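Local coordinates for protein phenylacetaldehyde dehydrogenase (Burkholderia cenocepacia, PDB 4O5H) that probably catalyses the NAD+-dependent oxidation of phenylacetaldehyde to phenylacetate, as a member of the aldehyde dehydrogenase family, at residues P30-L34 / A60-A65; L248-P252 / A272-N276. One frame throughout, in Å; residues are numbered along the deposited sequence.

Contact 1 of 2, residues P30-L34 / A60-A65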
ATOM      1  N   PRO A  30      24.505  31.466   5.156  1.00 20.57           N
ATOM      2  CA  PRO A  30      23.050  31.467   5.007  1.00 20.67           C
ATOM      3  C   PRO A  30      22.508  30.189   4.384  1.00 19.48           C
ATOM      4  O   PRO A  30      23.130  29.629   3.518  1.00 19.47           O
ATOM      5  CB  PRO A  30      22.792  32.642   4.070  1.00 21.10           C
ATOM      6  CG  PRO A  30      23.973  33.520   4.265  1.00 22.78           C
ATOM      7  CD  PRO A  30      25.122  32.594   4.435  1.00 22.13           C
ATOM      8  N   LYS A  31      21.420  29.661   4.928  1.00 20.19           N
ATOM      9  CA  LYS A  31      20.846  28.367   4.485  1.00 19.90           C
ATOM     10  C   LYS A  31      19.656  28.660   3.613  1.00 19.48           C
ATOM     11  O   LYS A  31      18.844  29.532   3.940  1.00 18.69           O
ATOM     12  CB  LYS A  31      20.316  27.516   5.662  1.00 20.82           C
ATOM     13  CG  LYS A  31      21.258  27.359   6.840  1.00 22.57           C
ATOM     14  CD  LYS A  31      22.498  26.547   6.528  1.00 21.69           C
ATOM     15  CE  LYS A  31      23.308  26.470   7.798  1.00 21.48           C
ATOM     16  NZ  LYS A  31      23.791  27.784   8.330  1.00 21.85           N
ATOM     17  N   GLN A  32      19.489  27.839   2.592  1.00 18.46           N
ATOM     18  CA  GLN A  32      18.358  27.940   1.686  1.00 18.61           C
ATOM     19  C   GLN A  32      17.779  26.561   1.357  1.00 16.21           C
ATOM     20  O   GLN A  32      18.435  25.544   1.555  1.00 15.33           O
ATOM     21  CB  GLN A  32      18.822  28.620   0.414  1.00 21.50           C
ATOM     22  CG  GLN A  32      19.286  30.036   0.654  1.00 25.51           C
ATOM     23  CD  GLN A  32      19.583  30.734  -0.612  1.00 30.08           C
ATOM     24  OE1 GLN A  32      20.507  30.355  -1.339  1.00 36.76           O
ATOM     25  NE2 GLN A  32      18.785  31.751  -0.926  1.00 31.84           N
ATOM     26  N   MET A  33      16.559  26.556   0.829  1.00 14.88           N
ATOM     27  CA  MET A  33      15.933  25.340   0.299  1.00 14.14           C
ATOM     28  C   MET A  33      16.459  25.058  -1.111  1.00 13.73           C
ATOM     29  O   MET A  33      16.873  25.966  -1.803  1.00 14.03           O
ATOM     30  CB  MET A  33      14.422  25.521   0.185  1.00 13.89           C
ATOM     31  CG  MET A  33      13.768  25.742   1.503  1.00 13.97           C
ATOM     32  SD  MET A  33      12.002  25.906   1.390  1.00 14.16           S
ATOM     33  CE  MET A  33      11.754  27.577   0.761  1.00 15.56           C
ATOM     34  N   LEU A  34      16.321  23.819  -1.554  1.00 13.04           N
ATOM     35  CA  LEU A  34      16.660  23.448  -2.928  1.00 13.40           C
ATOM     36  C   LEU A  34      15.378  23.214  -3.714  1.00 13.12           C
ATOM     37  O   LEU A  34      14.664  22.220  -3.468  1.00 12.42           O
ATOM     38  CB  LEU A  34      17.518  22.183  -2.922  1.00 13.40           C
ATOM     39  CG  LEU A  34      17.877  21.621  -4.305  1.00 14.60           C
ATOM     40  CD1 LEU A  34      18.638  22.648  -5.106  1.00 15.51           C
ATOM     41  CD2 LEU A  34      18.698  20.361  -4.174  1.00 14.81           C
ATOM     42  N   ALA A  60      21.752  27.955  13.786  1.00 17.09           N
ATOM     43  CA  ALA A  60      21.471  28.222  12.392  1.00 17.08           C
ATOM     44  C   ALA A  60      20.022  28.641  12.276  1.00 16.97           C
ATOM     45  O   ALA A  60      19.250  28.486  13.212  1.00 16.62           O
ATOM     46  CB  ALA A  60      21.711  26.976  11.510  1.00 16.54           C
ATOM     47  N   ARG A  61      19.670  29.117  11.088  1.00 17.84           N
ATOM     48  CA  ARG A  61      18.297  29.373  10.702  1.00 18.53           C
ATOM     49  C   ARG A  61      18.055  28.837   9.298  1.00 17.18           C
ATOM     50  O   ARG A  61      18.916  28.922   8.439  1.00 16.78           O
ATOM     51  CB  ARG A  61      18.034  30.859  10.724  1.00 22.23           C
ATOM     52  CG  ARG A  61      18.354  31.508  12.067  1.00 25.01           C
ATOM     53  CD  ARG A  61      18.216  33.003  11.990  1.00 29.21           C
ATOM     54  NE  ARG A  61      16.818  33.405  12.006  1.00 33.60           N
ATOM     55  CZ  ARG A  61      16.383  34.650  11.764  1.00 40.28           C
ATOM     56  NH1 ARG A  61      17.246  35.644  11.482  1.00 41.16           N
ATOM     57  NH2 ARG A  61      15.068  34.912  11.807  1.00 40.53           N
ATOM     58  N   VAL A  62      16.881  28.286   9.063  1.00 16.17           N
ATOM     59  CA  VAL A  62      16.528  27.766   7.729  1.00 15.26           C
ATOM     60  C   VAL A  62      15.186  28.359   7.289  1.00 15.51           C
ATOM     61  O   VAL A  62      14.420  28.853   8.135  1.00 16.01           O
ATOM     62  CB  VAL A  62      16.472  26.230   7.692  1.00 13.86           C
ATOM     63  CG1 VAL A  62      17.813  25.647   8.118  1.00 13.67           C
ATOM     64  CG2 VAL A  62      15.326  25.691   8.532  1.00 13.89           C
ATOM     65  N   PRO A  63      14.876  28.300   5.974  1.00 14.81           N
ATOM     66  CA  PRO A  63      13.591  28.786   5.560  1.00 15.40           C
ATOM     67  C   PRO A  63      12.419  28.057   6.191  1.00 15.78           C
ATOM     68  O   PRO A  63      12.466  26.838   6.378  1.00 14.14           O
ATOM     69  CB  PRO A  63      13.597  28.592   4.051  1.00 15.36           C
ATOM     70  CG  PRO A  63      15.058  28.678   3.700  1.00 15.44           C
ATOM     71  CD  PRO A  63      15.694  27.906   4.830  1.00 14.59           C
ATOM     72  N   GLU A  64      11.363  28.828   6.452  1.00 17.25           N
ATOM     73  CA  GLU A  64      10.080  28.305   6.877  1.00 18.59           C
ATOM     74  C   GLU A  64       9.089  28.332   5.694  1.00 17.88           C
ATOM     75  O   GLU A  64       8.413  29.332   5.451  1.00 18.61           O
ATOM     76  CB  GLU A  64       9.546  29.149   8.026  1.00 21.72           C
ATOM     77  CG  GLU A  64       8.277  28.555   8.608  1.00 23.88           C
ATOM     78  CD  GLU A  64       7.329  29.567   9.189  1.00 27.19           C
ATOM     79  OE1 GLU A  64       7.722  30.549   9.833  1.00 31.22           O
ATOM     80  OE2 GLU A  64       6.157  29.353   8.987  1.00 29.72           O
ATOM     81  N   ALA A  65       9.007  27.213   4.975  1.00 16.64           N
ATOM     82  CA  ALA A  65       8.216  27.123   3.736  1.00 16.94           C
ATOM     83  C   ALA A  65       6.742  27.086   4.027  1.00 17.72           C
ATOM     84  O   ALA A  65       6.335  26.533   5.022  1.00 17.75           O
ATOM     85  CB  ALA A  65       8.580  25.878   2.969  1.00 15.90           C
TER
HETATM   86  O   HOH W   1      22.219  29.786   9.426  1.00 15.64           O
HETATM   87  O   HOH W   2      17.166  30.607   6.029  1.00 16.17           O
HETATM   88  O   HOH W   3      20.470  30.842   7.213  1.00 17.13           O
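The ring of Pro63 meets the 30-34 segment along its CB, CG and CD atoms: CB and CG lie against the side chain of Met33, while CD rests 3.7 Å from Lys31 O and CG also comes up to the Gln32 backbone. This contact illustrates how two β-hairpins, built from strands 33-35/38-40 and 47-52/57-63, can be joined side by side without direct pairing. The touching parts run nearly alongside each other, 22° apart, but water links the backbones of Lys31 and Arg61. One water accepts from Lys31 N at 2.7 Å and donates to Arg61 O; a second receives a proton from Lys31 NZ at 2.8 Å and another from Arg61 N.

The carbonyl of Arg61 is thus engaged by water, while the Lys31 methylenes press on it, with CG 3.2 Å from Arg61 O. A bend at chi2 (-67°) and another at chi4 carry the lysine chain back along the strand, past Val62 CG1, to bring CE and NZ beside Ala60 CB. The ammonium group is buried but well supplied: besides the water it donates to Lys29 O and Leu27 O, and Phe26 offers a cation-pi surface. Beyond Val62, Leu215 and Leu218 of helix 215-227 close over the apolar side.

Farther along, the Met33 chain and the Pro63 ring lie flank to flank with opposed headings. The thioether is bent at chi3 (-77°), leaving CE 3.9 Å from Pro63 CB, and Met33 SD sits 3.8 Å from the methyl carbon CB of Ala65.

Contact 2 of 2, residues L248-P252 / A272-N276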
ATOM      1  N   LEU A 248       2.465  19.225   1.238  1.00 12.37           N
ATOM      2  CA  LEU A 248       3.042  18.221   0.375  1.00 12.40           C
ATOM      3  C   LEU A 248       2.094  17.018   0.239  1.00 12.48           C
ATOM      4  O   LEU A 248       1.800  16.566  -0.865  1.00 11.94           O
ATOM      5  CB  LEU A 248       4.399  17.783   0.928  1.00 12.05           C
ATOM      6  CG  LEU A 248       5.140  16.723   0.112  1.00 11.84           C
ATOM      7  CD1 LEU A 248       5.264  17.154  -1.357  1.00 11.81           C
ATOM      8  CD2 LEU A 248       6.505  16.476   0.749  1.00 11.72           C
ATOM      9  N   SER A 249       1.566  16.558   1.372  1.00 13.32           N
ATOM     10  CA  SER A 249       0.656  15.403   1.377  1.00 14.07           C
ATOM     11  C   SER A 249      -0.608  15.581   0.553  1.00 15.03           C
ATOM     12  O   SER A 249      -1.110  14.601  -0.030  1.00 15.27           O
ATOM     13  CB  SER A 249       0.284  14.976   2.814  1.00 14.31           C
ATOM     14  OG  SER A 249      -0.605  15.905   3.433  1.00 14.45           O
ATOM     15  N   ARG A 250      -1.118  16.818   0.459  1.00 16.15           N
ATOM     16  CA  ARG A 250      -2.363  17.104  -0.249  1.00 16.52           C
ATOM     17  C   ARG A 250      -2.174  17.429  -1.731  1.00 15.43           C
ATOM     18  O   ARG A 250      -3.154  17.621  -2.453  1.00 14.37           O
ATOM     19  CB  ARG A 250      -3.043  18.348   0.346  1.00 19.19           C
ATOM     20  CG  ARG A 250      -3.437  18.318   1.784  1.00 22.35           C
ATOM     21  CD  ARG A 250      -4.344  19.536   2.095  1.00 24.86           C
ATOM     22  NE  ARG A 250      -3.658  20.823   1.821  1.00 27.06           N
ATOM     23  CZ  ARG A 250      -2.948  21.515   2.722  1.00 29.29           C
ATOM     24  NH1 ARG A 250      -2.827  21.064   3.961  1.00 31.49           N
ATOM     25  NH2 ARG A 250      -2.352  22.652   2.391  1.00 29.21           N
ATOM     26  N   ASP A 251      -0.930  17.555  -2.196  1.00 14.44           N
ATOM     27  CA  ASP A 251      -0.716  18.005  -3.549  1.00 13.67           C
ATOM     28  C   ASP A 251      -1.119  16.890  -4.507  1.00 13.34           C
ATOM     29  O   ASP A 251      -0.600  15.801  -4.414  1.00 13.44           O
ATOM     30  CB  ASP A 251       0.731  18.440  -3.772  1.00 13.41           C
ATOM     31  CG  ASP A 251       0.898  19.295  -5.005  1.00 13.20           C
ATOM     32  OD1 ASP A 251       0.477  18.887  -6.090  1.00 12.80           O
ATOM     33  OD2 ASP A 251       1.475  20.415  -4.896  1.00 14.02           O
ATOM     34  N   PRO A 252      -2.052  17.166  -5.451  1.00 13.46           N
ATOM     35  CA  PRO A 252      -2.485  16.064  -6.318  1.00 13.27           C
ATOM     36  C   PRO A 252      -1.460  15.724  -7.369  1.00 13.05           C
ATOM     37  O   PRO A 252      -1.637  14.777  -8.102  1.00 12.88           O
ATOM     38  CB  PRO A 252      -3.793  16.594  -6.951  1.00 13.93           C
ATOM     39  CG  PRO A 252      -3.650  18.108  -6.891  1.00 13.94           C
ATOM     40  CD  PRO A 252      -2.906  18.364  -5.596  1.00 13.60           C
ATOM     41  N   ALA A 272      -5.223  12.566   3.479  1.00 12.95           N
ATOM     42  CA  ALA A 272      -4.935  13.548   2.435  1.00 12.99           C
ATOM     43  C   ALA A 272      -4.532  12.832   1.140  1.00 12.77           C
ATOM     44  O   ALA A 272      -4.989  13.196   0.044  1.00 12.50           O
ATOM     45  CB  ALA A 272      -3.838  14.509   2.884  1.00 12.88           C
ATOM     46  N   ALA A 273      -3.664  11.844   1.255  1.00 12.54           N
ATOM     47  CA  ALA A 273      -3.220  11.086   0.094  1.00 12.71           C
ATOM     48  C   ALA A 273      -4.389  10.401  -0.621  1.00 13.16           C
ATOM     49  O   ALA A 273      -4.511  10.468  -1.857  1.00 12.87           O
ATOM     50  CB  ALA A 273      -2.206  10.039   0.515  1.00 12.35           C
ATOM     51  N   LEU A 274      -5.229   9.742   0.160  1.00 14.03           N
ATOM     52  CA  LEU A 274      -6.323   8.989  -0.401  1.00 15.26           C
ATOM     53  C   LEU A 274      -7.245   9.847  -1.247  1.00 15.62           C
ATOM     54  O   LEU A 274      -7.779   9.378  -2.243  1.00 15.17           O
ATOM     55  CB  LEU A 274      -7.169   8.373   0.677  1.00 16.72           C
ATOM     56  CG  LEU A 274      -7.084   6.891   0.858  1.00 18.89           C
ATOM     57  CD1 LEU A 274      -8.154   6.521   1.873  1.00 20.41           C
ATOM     58  CD2 LEU A 274      -7.356   6.131  -0.468  1.00 19.23           C
ATOM     59  N   ASP A 275      -7.469  11.078  -0.827  1.00 15.64           N
ATOM     60  CA  ASP A 275      -8.375  11.925  -1.569  1.00 17.19           C
ATOM     61  C   ASP A 275      -7.905  12.209  -2.972  1.00 16.05           C
ATOM     62  O   ASP A 275      -8.725  12.507  -3.808  1.00 16.60           O
ATOM     63  CB  ASP A 275      -8.672  13.186  -0.788  1.00 18.50           C
ATOM     64  CG  ASP A 275      -9.673  12.912   0.358  1.00 19.75           C
ATOM     65  OD1 ASP A 275     -10.555  12.000   0.217  1.00 20.76           O
ATOM     66  OD2 ASP A 275      -9.574  13.616   1.360  1.00 22.69           O
ATOM     67  N   ASN A 276      -6.600  12.066  -3.222  1.00 14.81           N
ATOM     68  CA  ASN A 276      -6.034  12.150  -4.563  1.00 14.68           C
ATOM     69  C   ASN A 276      -5.643  10.802  -5.158  1.00 13.84           C
ATOM     70  O   ASN A 276      -5.000  10.747  -6.212  1.00 13.29           O
ATOM     71  CB  ASN A 276      -4.769  13.023  -4.520  1.00 15.65           C
ATOM     72  CG  ASN A 276      -5.063  14.433  -4.059  1.00 16.37           C
ATOM     73  OD1 ASN A 276      -6.031  15.001  -4.490  1.00 18.10           O
ATOM     74  ND2 ASN A 276      -4.237  14.993  -3.210  1.00 16.38           N
TER
HETATM   75  O   HOH W   4      -1.503  13.765  -2.554  1.00 10.60           O
HETATM   76  O   HOH W   5      -3.829  13.044  -7.924  1.00 17.31           O
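Asn276 ND2 donates to two oxygens: Arg250 O at 2.9 Å and a water at 3.1 Å. The direct bond is bent, with an N-H...O angle of 135°, and the nitrogen stands above the Arg250 carbonyl plane, 70° out of it, instead of approaching along a lone pair. The same water donates to Ser249 O at 2.7 Å and to Asp251 O, so a single amide and one water serve three successive carbonyls where helix 241-250 ends.

In the Rossmann-like α/β part of the fold, this helix and helix 263-275 are the connecting helices of successive β-α-β units, before and after strand 256-260. Their ends meet here. With CG anti to the carbonyl carbon (chi1 -61°), the Asn276 amide also reaches the proline, OD1 lying 3.7 Å from Pro252 CB. One turn back, the Ala272 methyl fits between Ser249 OG, at 3.6 Å, and Arg250 CG; that hydroxyl bonds to Ala246 O, while the guanidinium leaves to form a salt bridge with Glu67. Asn276 O also accepts from Gln485 of the second subunit.

Carbonyls at a helix C-terminus carry partial negative charge, and a neutral amide and a shared water probably offset part of it.

Contacts 1 and 2 lie in series along the chain, their centres 25 Å apart and their nearest atoms about 9 Å apart, without touching. Helix 67-82, which follows 60-65 closely, ties the two together: its Glu67 pairs with Arg250, and Val70 and Val74 pack on Leu248. A second tie comes from Ala65, whose side chain touches the glycine-rich stretch at the start of helix 241-250, the helix that ends in contact 2. That stretch resembles a Rossmann-type dinucleotide motif, though its role here is unconfirmed. In contact 1 the Ala60 side chain is about 9 Å from the sodium ion held by Val51, Asp119 and Asp212, too far to coordinate it, whereas contact 2 reaches the subunit interface.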